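Putative branched-chain amino acid ABC transporter, periplasmic branched-chain amino acid-binding protein (Pseudomonas protegens Pf-5, PDB 4RU0) is probably a periplasmic solute-binding protein that captures branched-chain amino acids or related solutes for uptake by an ABC transporter. Local coordinates at residues Ala104-Tyr109 and Asp127-Ile132; Ala141-Val146 and Leu424-Ala429; Ile183-His188 and Trp237-Thr242; Phe298-Arg303 and Leu378-Asn383. All coordinates share one frame; numbering follows the deposited sequence.

Contact 1 (Ala104-Tyr109 and Asp127-Ile132); sequences APVAVY and DKIPLI
Two backbone hydrogen bonds join Tyr-109 to the residues that flank Leu-131. Tyr-109 N donates to Pro-130 O at 2.9 Å, and Tyr-109 O accepts from Ile-132 N at 2.8 Å. The same oxygen also receives a CA-H...O contact from Leu-131. This is a single bridge of parallel type, and helix 114-126 lies between the two segments in the chain. Further back, Pro-130 has no N-H to offer, and its CD rests 3.3 Å from Ala-107 O instead.

The apolar contacts lie around this bridge. Leu-131 and Tyr-109 run side by side in the same direction, with Leu-131 CD2 approaching Tyr-109 CD2 obliquely at 3.8 Å. The tyrosine CB is touched by Ile-129 CG2 (3.8 Å), a methyl that also reaches Val-106 CG1. The Ile-132 side chain crosses that of Val-108 obliquely: with its CG1 anti to the carbonyl carbon (chi1 -64°), the terminal CD1 comes within 3.8 Å of Val-108 CB and also touches both valine methyls.

Around the pair, Leu-362 of helix 355-363 packs on Val-108 and Pro-130, Leu-120 and Ala-124 of helix 114-126 pack on Leu-131, and the Tyr-94 ring meets that of Tyr-109 edge-to-face. With both polar backbone atoms of Tyr-109 paired at the bridge, the remainder of this buried contact is largely apolar and depends on close fit.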
loop_
_atom_site.group_PDB
_atom_site.type_symbol
_atom_site.label_atom_id
_atom_site.label_comp_id
_atom_site.label_asym_id
_atom_site.label_seq_id
_atom_site.Cartn_x
_atom_site.Cartn_y
_atom_site.Cartn_z
ATOM N N ALA A 104 4.494 21.294 18.151
ATOM C CA ALA A 104 3.926 20.994 16.834
ATOM C C ALA A 104 2.989 19.786 16.877
ATOM O O ALA A 104 3.396 18.703 17.293
ATOM C CB ALA A 104 5.036 20.761 15.828
ATOM N N PRO A 105 1.731 19.969 16.436
ATOM C CA PRO A 105 0.676 18.949 16.516
ATOM C C PRO A 105 0.704 17.907 15.388
ATOM O O PRO A 105 1.322 18.123 14.346
ATOM C CB PRO A 105 -0.604 19.780 16.436
ATOM C CG PRO A 105 -0.221 20.943 15.576
ATOM C CD PRO A 105 1.227 21.238 15.880
ATOM N N VAL A 106 0.019 16.788 15.610
ATOM C CA VAL A 106 -0.085 15.716 14.621
ATOM C C VAL A 106 -1.355 15.878 13.794
ATOM O O VAL A 106 -2.428 16.116 14.342
ATOM C CB VAL A 106 -0.090 14.320 15.298
ATOM C CG1 VAL A 106 -0.411 13.215 14.287
ATOM C CG2 VAL A 106 1.237 14.054 15.994
ATOM N N ALA A 107 -1.233 15.758 12.478
ATOM C CA ALA A 107 -2.403 15.803 11.611
ATOM C C ALA A 107 -2.826 14.396 11.198
ATOM O O ALA A 107 -4.006 14.055 11.239
ATOM C CB ALA A 107 -2.122 16.652 10.385
ATOM N N VAL A 108 -1.847 13.588 10.798
ATOM C CA VAL A 108 -2.080 12.217 10.365
ATOM C C VAL A 108 -0.970 11.324 10.899
ATOM O O VAL A 108 0.144 11.790 11.151
ATOM C CB VAL A 108 -2.132 12.094 8.828
ATOM C CG1 VAL A 108 -3.402 12.732 8.275
ATOM C CG2 VAL A 108 -0.904 12.727 8.217
ATOM N N TYR A 109 -1.278 10.044 11.085
ATOM C CA TYR A 109 -0.297 9.114 11.623
ATOM C C TYR A 109 -0.170 7.836 10.784
ATOM O O TYR A 109 -1.167 7.190 10.450
ATOM C CB TYR A 109 -0.645 8.757 13.068
ATOM C CG TYR A 109 0.457 7.991 13.758
ATOM C CD1 TYR A 109 1.485 8.658 14.408
ATOM C CD2 TYR A 109 0.481 6.599 13.743
ATOM C CE1 TYR A 109 2.508 7.962 15.031
ATOM C CE2 TYR A 109 1.497 5.897 14.363
ATOM C CZ TYR A 109 2.507 6.582 15.007
ATOM O OH TYR A 109 3.522 5.890 15.626
ATOM N N ASP A 127 -8.617 9.080 20.341
ATOM C CA ASP A 127 -7.708 10.229 20.373
ATOM C C ASP A 127 -7.938 11.162 19.193
ATOM O O ASP A 127 -7.274 12.188 19.071
ATOM C CB ASP A 127 -6.243 9.773 20.378
ATOM C CG ASP A 127 -5.914 8.854 21.544
ATOM O OD1 ASP A 127 -6.683 8.823 22.530
ATOM O OD2 ASP A 127 -4.873 8.170 21.475
ATOM N N LYS A 128 -8.875 10.789 18.329
ATOM C CA LYS A 128 -9.158 11.520 17.094
ATOM C C LYS A 128 -7.887 11.762 16.266
ATOM O O LYS A 128 -7.584 12.892 15.860
ATOM C CB LYS A 128 -9.873 12.836 17.414
ATOM C CG LYS A 128 -11.246 12.609 18.051
ATOM C CD LYS A 128 -11.946 13.907 18.413
ATOM C CE LYS A 128 -13.344 13.636 18.945
ATOM N NZ LYS A 128 -14.029 14.892 19.354
ATOM N N ILE A 129 -7.152 10.681 16.021
ATOM C CA ILE A 129 -5.966 10.727 15.179
ATOM C C ILE A 129 -6.087 9.735 14.022
ATOM O O ILE A 129 -6.183 8.529 14.234
ATOM C CB ILE A 129 -4.695 10.427 15.980
ATOM C CG1 ILE A 129 -4.518 11.468 17.083
ATOM C CG2 ILE A 129 -3.487 10.402 15.058
ATOM C CD1 ILE A 129 -3.173 11.428 17.755
ATOM N N PRO A 130 -6.089 10.253 12.786
ATOM C CA PRO A 130 -6.251 9.405 11.603
ATOM C C PRO A 130 -5.074 8.457 11.425
ATOM O O PRO A 130 -3.928 8.900 11.404
ATOM C CB PRO A 130 -6.314 10.409 10.444
ATOM C CG PRO A 130 -6.482 11.755 11.076
ATOM C CD PRO A 130 -5.870 11.661 12.431
ATOM N N LEU A 131 -5.358 7.164 11.324
ATOM C CA LEU A 131 -4.332 6.193 10.993
ATOM C C LEU A 131 -4.332 5.981 9.496
ATOM O O LEU A 131 -5.364 5.662 8.912
ATOM C CB LEU A 131 -4.563 4.861 11.708
ATOM C CG LEU A 131 -4.402 4.825 13.228
ATOM C CD1 LEU A 131 -4.488 3.382 13.734
ATOM C CD2 LEU A 131 -3.115 5.496 13.695
ATOM N N ILE A 132 -3.178 6.172 8.874
ATOM C CA ILE A 132 -3.023 5.861 7.464
ATOM C C ILE A 132 -2.238 4.567 7.307
ATOM O O ILE A 132 -1.108 4.453 7.782
ATOM C CB ILE A 132 -2.306 6.990 6.702
ATOM C CG1 ILE A 132 -3.145 8.269 6.720
ATOM C CG2 ILE A 132 -2.022 6.569 5.280
ATOM C CD1 ILE A 132 -2.418 9.479 6.153
#

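Contact 2 (Ala141-Val146 and Leu424-Ala429); sequences ATDGTV and LIDEKA
An Asx turn at Asp-143 sets the loop 141-146 against helix 418-435, where Asp-143 CB meets Ala-429 CB at 3.7 Å. Within the turn Thr-145 N donates to Asp-143 OD1 (3.1 Å), reaching its anti side from 33° out of the carboxylate plane. The aspartate CG is anti to its own N (chi1 -169°), which places the carboxylate beside the helix, with OD2 on the side of Asp-426. There a water donates to both residues, 2.8 Å from Asp-143 OD2 and 3.0 Å from Asp-426 OD1. The two carboxylates, their planes 64° apart, are close like charges, with OD2 of Asp-143 3.8 Å from OD1 of Asp-426. Arg-422 forms a salt bridge with Asp-426 and a long, weak ion pair with Asp-143, which may ease the repulsion.

On the apolar side Ile-425 CD1 presses on Thr-142, 3.6 Å from OG1, and the two side chains cross at about a right angle; that hydroxyl is hydrogen-bonded to Thr-139 O. Val-146 CG1 lies 3.4 Å from Ala-429 O. An alanine in place of Asp-143 would probably leave Thr-145 N without its acceptor and the water that bridges to Asp-426 OD1 without its anchor on the loop. The Asx turn, in the loop between strands 131-132 and 150-151, thus packs against one side of helix 418-435, near the C-terminus, through Ile-425 and Ala-429 one turn apart.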
loop_
_atom_site.group_PDB
_atom_site.type_symbol
_atom_site.label_atom_id
_atom_site.label_comp_id
_atom_site.label_asym_id
_atom_site.label_seq_id
_atom_site.Cartn_x
_atom_site.Cartn_y
_atom_site.Cartn_z
ATOM N N ALA A 141 -12.319 -0.856 6.872
ATOM C CA ALA A 141 -12.131 0.548 7.215
ATOM C C ALA A 141 -12.282 1.431 5.976
ATOM O O ALA A 141 -12.127 2.653 6.049
ATOM C CB ALA A 141 -10.781 0.769 7.873
ATOM N N THR A 142 -12.583 0.812 4.839
ATOM C CA THR A 142 -12.988 1.561 3.658
ATOM C C THR A 142 -14.239 2.374 3.992
ATOM O O THR A 142 -14.385 3.520 3.559
ATOM C CB THR A 142 -13.272 0.637 2.458
ATOM O OG1 THR A 142 -12.118 -0.164 2.174
ATOM C CG2 THR A 142 -13.623 1.452 1.225
ATOM N N ASP A 143 -15.134 1.769 4.771
ATOM C CA ASP A 143 -16.352 2.434 5.220
ATOM C C ASP A 143 -16.043 3.355 6.396
ATOM O O ASP A 143 -16.072 2.935 7.554
ATOM C CB ASP A 143 -17.415 1.401 5.612
ATOM C CG ASP A 143 -18.798 2.016 5.827
ATOM O OD1 ASP A 143 -18.910 3.255 5.968
ATOM O OD2 ASP A 143 -19.787 1.248 5.862
ATOM N N GLY A 144 -15.760 4.616 6.098
ATOM C CA GLY A 144 -15.423 5.575 7.133
ATOM C C GLY A 144 -16.572 5.974 8.039
ATOM O O GLY A 144 -16.372 6.744 8.977
ATOM N N THR A 145 -17.775 5.467 7.777
ATOM C CA THR A 145 -18.893 5.735 8.680
ATOM C C THR A 145 -18.745 4.874 9.924
ATOM O O THR A 145 -19.306 5.183 10.975
ATOM C CB THR A 145 -20.272 5.464 8.033
ATOM O OG1 THR A 145 -20.428 4.061 7.777
ATOM C CG2 THR A 145 -20.430 6.254 6.747
ATOM N N VAL A 146 -17.988 3.788 9.794
ATOM C CA VAL A 146 -17.738 2.890 10.918
ATOM C C VAL A 146 -16.313 3.091 11.427
ATOM O O VAL A 146 -16.027 2.888 12.606
ATOM C CB VAL A 146 -17.981 1.422 10.520
ATOM C CG1 VAL A 146 -17.563 0.465 11.628
ATOM C CG2 VAL A 146 -19.451 1.218 10.175
ATOM N N LEU A 424 -19.781 -6.392 0.018
ATOM C CA LEU A 424 -18.931 -7.144 0.936
ATOM C C LEU A 424 -18.349 -6.229 1.998
ATOM O O LEU A 424 -18.261 -6.587 3.172
ATOM C CB LEU A 424 -17.798 -7.844 0.186
ATOM C CG LEU A 424 -18.214 -8.990 -0.727
ATOM C CD1 LEU A 424 -16.981 -9.648 -1.329
ATOM C CD2 LEU A 424 -19.038 -9.992 0.055
ATOM N N ILE A 425 -17.938 -5.043 1.570
ATOM C CA ILE A 425 -17.389 -4.061 2.487
ATOM C C ILE A 425 -18.459 -3.563 3.456
ATOM O O ILE A 425 -18.242 -3.565 4.671
ATOM C CB ILE A 425 -16.772 -2.883 1.726
ATOM C CG1 ILE A 425 -15.448 -3.322 1.094
ATOM C CG2 ILE A 425 -16.593 -1.673 2.649
ATOM C CD1 ILE A 425 -14.642 -2.192 0.521
ATOM N N ASP A 426 -19.610 -3.150 2.925
ATOM C CA ASP A 426 -20.712 -2.690 3.768
ATOM C C ASP A 426 -21.071 -3.734 4.822
ATOM O O ASP A 426 -21.248 -3.408 5.996
ATOM C CB ASP A 426 -21.947 -2.356 2.928
ATOM C CG ASP A 426 -21.790 -1.065 2.137
ATOM O OD1 ASP A 426 -20.959 -0.218 2.524
ATOM O OD2 ASP A 426 -22.509 -0.895 1.130
ATOM N N GLU A 427 -21.157 -4.991 4.396
ATOM C CA GLU A 427 -21.474 -6.089 5.302
ATOM C C GLU A 427 -20.444 -6.232 6.419
ATOM O O GLU A 427 -20.792 -6.317 7.597
ATOM C CB GLU A 427 -21.568 -7.407 4.534
ATOM C CG GLU A 427 -21.754 -8.615 5.442
ATOM C CD GLU A 427 -20.989 -9.834 4.962
ATOM O OE1 GLU A 427 -21.241 -10.296 3.826
ATOM O OE2 GLU A 427 -20.133 -10.332 5.727
ATOM N N LYS A 428 -19.175 -6.261 6.035
ATOM C CA LYS A 428 -18.086 -6.472 6.977
ATOM C C LYS A 428 -18.001 -5.330 7.998
ATOM O O LYS A 428 -17.832 -5.567 9.191
ATOM C CB LYS A 428 -16.769 -6.622 6.213
ATOM C CG LYS A 428 -15.617 -7.188 7.030
ATOM C CD LYS A 428 -14.506 -7.687 6.104
ATOM C CE LYS A 428 -13.373 -8.348 6.878
ATOM N NZ LYS A 428 -12.425 -9.029 5.946
ATOM N N ALA A 429 -18.137 -4.095 7.523
ATOM C CA ALA A 429 -18.085 -2.926 8.395
ATOM C C ALA A 429 -19.278 -2.866 9.343
ATOM O O ALA A 429 -19.172 -2.331 10.448
ATOM C CB ALA A 429 -18.014 -1.654 7.569
HETATM O O HOH W 1 -21.959 -1.081 6.441
HETATM O O HOH W 2 -22.010 1.911 4.360
#

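Contact 3 (Ile183-His188 and Trp237-Thr242); sequences IATLYH and WVFLRT
Thr-185 lies alongside Phe-239, its OG1 3.7 Å from Phe-239 CB and oblique to the ring. Its methyl CG2, anti to the backbone N, turns the other way and touches Arg-241 CG at 4.1 Å, so the threonine spans two neighbours on one face of the sheet. Arg-241 bends at chi3 (68°) and lays CD over the Phe-239 ring, 3.6 Å above its plane and offset toward the rim. Its guanidinium reaches beyond the pair, forming a salt bridge with Asp-267 and cation-pi contacts with Tyr-192 and Phe-157. An alanine at Thr-185 would remove both branches and is likely to leave a gap alongside Phe-239 CB and the Arg-241 chain, where OG1 and CG2 now pack. Leu-164 of helix 157-172 and Leu-200 of helix 197-207 pack on Phe-239 from outside the pair.

On the reverse face Leu-186 and Leu-240 run in the same direction, with Leu-186 CD2 3.7 Å from Leu-240 CD1, and Ala-184 CB sits near Val-238.

Five backbone hydrogen bonds hold the strands in register. Ala-184 and Leu-186 each use both N and O: Ala-184 N donates to Trp-237 O (3.0 Å), Phe-239 N to Ala-184 O (2.7 Å), Leu-186 N to Phe-239 O, and Arg-241 N to Leu-186 O (2.7 Å). His-188 N closes the series on Arg-241 O. The remaining residues, Ile-183, Thr-185 and Tyr-187, bond to strand 210-216. Such a parallel pair, in the strand order 2-1-3, is typical of the Rossmann-like lobes of type I periplasmic binding proteins.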
loop_
_atom_site.group_PDB
_atom_site.type_symbol
_atom_site.label_atom_id
_atom_site.label_comp_id
_atom_site.label_asym_id
_atom_site.label_seq_id
_atom_site.Cartn_x
_atom_site.Cartn_y
_atom_site.Cartn_z
ATOM N N ILE A 183 -7.950 -19.858 -12.174
ATOM C CA ILE A 183 -7.092 -18.918 -11.489
ATOM C C ILE A 183 -6.810 -19.444 -10.093
ATOM O O ILE A 183 -7.721 -19.576 -9.280
ATOM C CB ILE A 183 -7.731 -17.521 -11.414
ATOM C CG1 ILE A 183 -7.994 -16.991 -12.821
ATOM C CG2 ILE A 183 -6.837 -16.559 -10.621
ATOM C CD1 ILE A 183 -8.661 -15.639 -12.850
ATOM N N ALA A 184 -5.548 -19.764 -9.825
ATOM C CA ALA A 184 -5.166 -20.293 -8.521
ATOM C C ALA A 184 -4.560 -19.193 -7.658
ATOM O O ALA A 184 -3.687 -18.448 -8.103
ATOM C CB ALA A 184 -4.189 -21.458 -8.673
ATOM N N THR A 185 -5.031 -19.098 -6.420
ATOM C CA THR A 185 -4.450 -18.166 -5.473
ATOM C C THR A 185 -3.634 -18.943 -4.446
ATOM O O THR A 185 -4.172 -19.760 -3.686
ATOM C CB THR A 185 -5.528 -17.306 -4.768
ATOM O OG1 THR A 185 -6.207 -16.503 -5.737
ATOM C CG2 THR A 185 -4.893 -16.391 -3.730
ATOM N N LEU A 186 -2.327 -18.701 -4.462
ATOM C CA LEU A 186 -1.403 -19.285 -3.503
ATOM C C LEU A 186 -1.120 -18.271 -2.395
ATOM O O LEU A 186 -0.407 -17.290 -2.617
ATOM C CB LEU A 186 -0.105 -19.694 -4.196
ATOM C CG LEU A 186 0.876 -20.516 -3.353
ATOM C CD1 LEU A 186 0.239 -21.836 -2.980
ATOM C CD2 LEU A 186 2.169 -20.744 -4.110
ATOM N N TYR A 187 -1.689 -18.489 -1.211
ATOM C CA TYR A 187 -1.634 -17.456 -0.176
ATOM C C TYR A 187 -1.017 -17.929 1.133
ATOM O O TYR A 187 -1.276 -19.045 1.602
ATOM C CB TYR A 187 -3.037 -16.895 0.103
ATOM C CG TYR A 187 -4.011 -17.877 0.723
ATOM C CD1 TYR A 187 -4.125 -17.995 2.107
ATOM C CD2 TYR A 187 -4.816 -18.686 -0.073
ATOM C CE1 TYR A 187 -5.007 -18.894 2.678
ATOM C CE2 TYR A 187 -5.709 -19.591 0.493
ATOM C CZ TYR A 187 -5.798 -19.690 1.868
ATOM O OH TYR A 187 -6.678 -20.577 2.439
ATOM N N HIS A 188 -0.192 -17.059 1.704
ATOM C CA HIS A 188 0.322 -17.216 3.054
ATOM C C HIS A 188 -0.855 -17.408 3.988
ATOM O O HIS A 188 -1.781 -16.605 3.988
ATOM C CB HIS A 188 1.149 -15.990 3.445
ATOM C CG HIS A 188 1.881 -16.132 4.743
ATOM N ND1 HIS A 188 1.411 -15.601 5.923
ATOM C CD2 HIS A 188 3.061 -16.727 5.040
ATOM C CE1 HIS A 188 2.265 -15.869 6.896
ATOM N NE2 HIS A 188 3.274 -16.556 6.384
ATOM N N TRP A 237 -3.517 -18.872 -14.587
ATOM C CA TRP A 237 -2.794 -17.851 -13.827
ATOM C C TRP A 237 -2.627 -18.239 -12.361
ATOM O O TRP A 237 -3.477 -18.925 -11.789
ATOM C CB TRP A 237 -3.516 -16.504 -13.917
ATOM C CG TRP A 237 -3.586 -15.966 -15.308
ATOM C CD1 TRP A 237 -4.576 -16.190 -16.220
ATOM C CD2 TRP A 237 -2.629 -15.119 -15.953
ATOM N NE1 TRP A 237 -4.294 -15.537 -17.396
ATOM C CE2 TRP A 237 -3.105 -14.872 -17.261
ATOM C CE3 TRP A 237 -1.414 -14.546 -15.556
ATOM C CZ2 TRP A 237 -2.411 -14.072 -18.174
ATOM C CZ3 TRP A 237 -0.719 -13.750 -16.468
ATOM C CH2 TRP A 237 -1.223 -13.521 -17.761
ATOM N N VAL A 238 -1.527 -17.798 -11.758
ATOM C CA VAL A 238 -1.372 -17.899 -10.313
ATOM C C VAL A 238 -1.278 -16.511 -9.681
ATOM O O VAL A 238 -0.412 -15.702 -10.029
ATOM C CB VAL A 238 -0.129 -18.721 -9.916
ATOM C CG1 VAL A 238 0.103 -18.637 -8.406
ATOM C CG2 VAL A 238 -0.298 -20.174 -10.344
ATOM N N PHE A 239 -2.209 -16.241 -8.776
ATOM C CA PHE A 239 -2.209 -15.041 -7.957
ATOM C C PHE A 239 -1.366 -15.347 -6.714
ATOM O O PHE A 239 -1.804 -16.079 -5.826
ATOM C CB PHE A 239 -3.645 -14.656 -7.588
ATOM C CG PHE A 239 -3.789 -13.290 -6.957
ATOM C CD1 PHE A 239 -2.743 -12.375 -6.968
ATOM C CD2 PHE A 239 -4.983 -12.927 -6.353
ATOM C CE1 PHE A 239 -2.888 -11.117 -6.382
ATOM C CE2 PHE A 239 -5.135 -11.674 -5.770
ATOM C CZ PHE A 239 -4.080 -10.766 -5.786
ATOM N N LEU A 240 -0.153 -14.808 -6.661
ATOM C CA LEU A 240 0.779 -15.168 -5.603
ATOM C C LEU A 240 0.686 -14.213 -4.423
ATOM O O LEU A 240 1.174 -13.085 -4.486
ATOM C CB LEU A 240 2.210 -15.195 -6.135
ATOM C CG LEU A 240 3.240 -15.702 -5.133
ATOM C CD1 LEU A 240 2.933 -17.141 -4.763
ATOM C CD2 LEU A 240 4.658 -15.563 -5.672
ATOM N N ARG A 241 0.146 -14.693 -3.320
ATOM C CA ARG A 241 -0.086 -13.856 -2.163
ATOM C C ARG A 241 0.648 -14.472 -1.001
ATOM O O ARG A 241 0.105 -14.817 0.002
ATOM C CB ARG A 241 -1.573 -13.743 -1.876
ATOM C CG ARG A 241 -2.384 -13.227 -3.044
ATOM C CD ARG A 241 -3.705 -12.629 -2.617
ATOM N NE ARG A 241 -3.448 -11.420 -1.892
ATOM C CZ ARG A 241 -3.737 -11.218 -0.622
ATOM N NH1 ARG A 241 -3.406 -10.079 -0.067
ATOM N NH2 ARG A 241 -4.350 -12.131 0.075
ATOM N N THR A 242 1.936 -14.586 -1.203
ATOM C CA THR A 242 2.871 -15.002 -0.173
ATOM C C THR A 242 3.512 -13.764 0.442
ATOM O O THR A 242 3.234 -12.638 0.029
ATOM C CB THR A 242 3.973 -15.917 -0.749
ATOM O OG1 THR A 242 4.525 -15.302 -1.925
ATOM C CG2 THR A 242 3.402 -17.272 -1.118
#

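Contact 4 (Phe298-Arg303 and Leu378-Asn383); sequences FEIHKR and LGLMQN
The backbones come closest at Phe-298 and Gly-379, whose CA atoms are 6.7 Å apart, and no hydrogen bond links the two segments; Phe-298 occupies the N-cap position of helix 299-309. Its ring leans on the loop backbone, with CE1 3.3 Å from Gly-379 C and also near Gly-379 O, an approach made possible by the missing side chain of that glycine.

Leu-380 supplies the rest. Its CB stands over the centre of the Phe-298 ring, 4.2 Å from the centroid and 12° off the normal, a CH-pi contact, and its CD1 also lies over the ring, 4.1 Å from Phe-298 CE2. With CG anti to the backbone N (chi1 -173°), the leucine fork reaches the first turn of the helix: CD2 meets the His-301 imidazole at its edge, 3.6 Å from NE2, and touches Ile-300 CG2 at 4.0 Å. The leucine crosses all three helix side chains at about right angles. Asn-328 of helix 325-348 touches both Leu-380 and His-301.

Polar anchoring lies beside this cluster. Arg-303 NH2 makes a salt bridge one turn back to Glu-299 OE2 (2.9 Å), with the oxygen in the guanidinium plane but the nitrogen well above the carboxylate plane; the same NH2 also bonds Asp-374 O. The contact itself is therefore hydrocarbon against ring and peptide surface, depending on fit, while bonds outside it, such as that between the backbones of Ile-300 and Gly-376, fix the loop to the helix start.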
loop_
_atom_site.group_PDB
_atom_site.type_symbol
_atom_site.label_atom_id
_atom_site.label_comp_id
_atom_site.label_asym_id
_atom_site.label_seq_id
_atom_site.Cartn_x
_atom_site.Cartn_y
_atom_site.Cartn_z
ATOM N N PHE A 298 10.692 9.212 -13.069
ATOM C CA PHE A 298 9.473 10.008 -12.988
ATOM C C PHE A 298 9.843 11.467 -12.759
ATOM O O PHE A 298 10.969 11.769 -12.362
ATOM C CB PHE A 298 8.560 9.501 -11.875
ATOM C CG PHE A 298 8.091 8.088 -12.076
ATOM C CD1 PHE A 298 6.983 7.818 -12.863
ATOM C CD2 PHE A 298 8.760 7.030 -11.482
ATOM C CE1 PHE A 298 6.553 6.519 -13.052
ATOM C CE2 PHE A 298 8.331 5.728 -11.665
ATOM C CZ PHE A 298 7.226 5.472 -12.450
ATOM N N GLU A 299 8.899 12.369 -13.011
ATOM C CA GLU A 299 9.172 13.797 -12.901
ATOM C C GLU A 299 9.665 14.184 -11.510
ATOM O O GLU A 299 10.675 14.880 -11.377
ATOM C CB GLU A 299 7.930 14.617 -13.249
ATOM C CG GLU A 299 8.177 16.120 -13.191
ATOM C CD GLU A 299 6.964 16.937 -13.583
ATOM O OE1 GLU A 299 5.855 16.365 -13.665
ATOM O OE2 GLU A 299 7.125 18.157 -13.812
ATOM N N ILE A 300 8.952 13.724 -10.482
ATOM C CA ILE A 300 9.296 14.045 -9.098
ATOM C C ILE A 300 10.700 13.546 -8.749
ATOM O O ILE A 300 11.438 14.217 -8.028
ATOM C CB ILE A 300 8.261 13.448 -8.099
ATOM C CG1 ILE A 300 8.614 13.812 -6.654
ATOM C CG2 ILE A 300 8.146 11.938 -8.258
ATOM C CD1 ILE A 300 8.524 15.296 -6.351
ATOM N N HIS A 301 11.069 12.386 -9.288
ATOM C CA HIS A 301 12.367 11.775 -9.015
ATOM C C HIS A 301 13.528 12.649 -9.473
ATOM O O HIS A 301 14.587 12.673 -8.840
ATOM C CB HIS A 301 12.465 10.409 -9.690
ATOM C CG HIS A 301 11.729 9.324 -8.968
ATOM N ND1 HIS A 301 12.360 8.434 -8.125
ATOM C CD2 HIS A 301 10.420 8.983 -8.965
ATOM C CE1 HIS A 301 11.471 7.591 -7.632
ATOM N NE2 HIS A 301 10.285 7.903 -8.127
ATOM N N LYS A 302 13.332 13.359 -10.578
ATOM C CA LYS A 302 14.391 14.198 -11.118
ATOM C C LYS A 302 14.533 15.489 -10.319
ATOM O O LYS A 302 15.635 16.020 -10.191
ATOM C CB LYS A 302 14.133 14.492 -12.594
ATOM C CG LYS A 302 14.467 13.311 -13.495
ATOM C CD LYS A 302 13.971 13.516 -14.913
ATOM C CE LYS A 302 14.586 12.494 -15.857
ATOM N NZ LYS A 302 14.385 11.094 -15.390
ATOM N N ARG A 303 13.426 15.985 -9.773
ATOM C CA ARG A 303 13.479 17.130 -8.865
ATOM C C ARG A 303 14.262 16.761 -7.613
ATOM O O ARG A 303 15.009 17.575 -7.072
ATOM C CB ARG A 303 12.078 17.602 -8.477
ATOM C CG ARG A 303 11.171 17.929 -9.639
ATOM C CD ARG A 303 9.838 18.461 -9.143
ATOM N NE ARG A 303 8.851 18.540 -10.213
ATOM C CZ ARG A 303 7.598 18.952 -10.046
ATOM N NH1 ARG A 303 7.175 19.326 -8.848
ATOM N NH2 ARG A 303 6.768 18.990 -11.079
ATOM N N LEU A 378 2.713 11.687 -11.886
ATOM C CA LEU A 378 1.798 11.196 -12.918
ATOM C C LEU A 378 1.875 9.681 -13.131
ATOM O O LEU A 378 0.853 8.991 -13.082
ATOM C CB LEU A 378 2.054 11.916 -14.238
ATOM C CG LEU A 378 0.938 11.727 -15.265
ATOM C CD1 LEU A 378 -0.413 12.087 -14.658
ATOM C CD2 LEU A 378 1.206 12.551 -16.512
ATOM N N GLY A 379 3.074 9.155 -13.355
ATOM C CA GLY A 379 3.211 7.718 -13.536
ATOM C C GLY A 379 3.380 6.931 -12.245
ATOM O O GLY A 379 3.312 5.697 -12.244
ATOM N N LEU A 380 3.595 7.645 -11.141
ATOM C CA LEU A 380 3.989 7.020 -9.883
ATOM C C LEU A 380 2.804 6.733 -8.960
ATOM O O LEU A 380 2.760 5.699 -8.292
ATOM C CB LEU A 380 5.007 7.909 -9.165
ATOM C CG LEU A 380 5.680 7.357 -7.910
ATOM C CD1 LEU A 380 6.234 5.962 -8.158
ATOM C CD2 LEU A 380 6.786 8.300 -7.466
HETATM N N MSE A 381 1.847 7.652 -8.931
HETATM C CA MSE A 381 0.695 7.534 -8.046
HETATM C C MSE A 381 -0.603 7.700 -8.826
HETATM O O MSE A 381 -0.680 8.507 -9.750
HETATM C CB MSE A 381 0.779 8.573 -6.928
HETATM C CG MSE A 381 -0.434 8.617 -6.009
HETATM SE SE MSE A 381 -0.380 10.168 -4.819
HETATM C CE MSE A 381 1.443 9.940 -4.194
ATOM N N GLN A 382 -1.620 6.930 -8.455
ATOM C CA GLN A 382 -2.914 7.004 -9.124
ATOM C C GLN A 382 -3.734 8.200 -8.648
ATOM O O GLN A 382 -3.333 8.915 -7.729
ATOM C CB GLN A 382 -3.698 5.711 -8.894
ATOM C CG GLN A 382 -4.068 5.464 -7.443
ATOM C CD GLN A 382 -4.539 4.044 -7.193
ATOM O OE1 GLN A 382 -5.733 3.750 -7.263
ATOM N NE2 GLN A 382 -3.598 3.155 -6.896
ATOM N N ASN A 383 -4.882 8.416 -9.283
ATOM C CA ASN A 383 -5.850 9.392 -8.800
ATOM C C ASN A 383 -6.421 8.969 -7.450
ATOM O O ASN A 383 -6.533 7.777 -7.157
ATOM C CB ASN A 383 -6.991 9.581 -9.808
ATOM C CG ASN A 383 -6.556 10.329 -11.058
ATOM O OD1 ASN A 383 -5.365 10.427 -11.359
ATOM N ND2 ASN A 383 -7.525 10.866 -11.793
#

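In the fold
Contact 3 lies near the bound pentaoxaheptadecane: the His-188 side chain is about 5 Å from the ligand, and segment 237-242 leads directly into Trp-243, which with Tyr-41, Tyr-192 and Trp-269 lines the pocket. In contact 1 the side chain of Ile-132 is about 11 Å from the bound pentaoxaheptadecane. Contacts 1 and 3 lie on opposite sides of the chain's centre, their centres 35 Å apart. Contact 2 comes within about 7 Å of contact 1 and 10 Å of contact 3 (nearest atoms); joining segments 278 positions apart at their closest ends, it encloses contacts 3 and 4 in sequence. The centre of contact 4 is 26 to 31 Å from those of the other three, and it touches none of them.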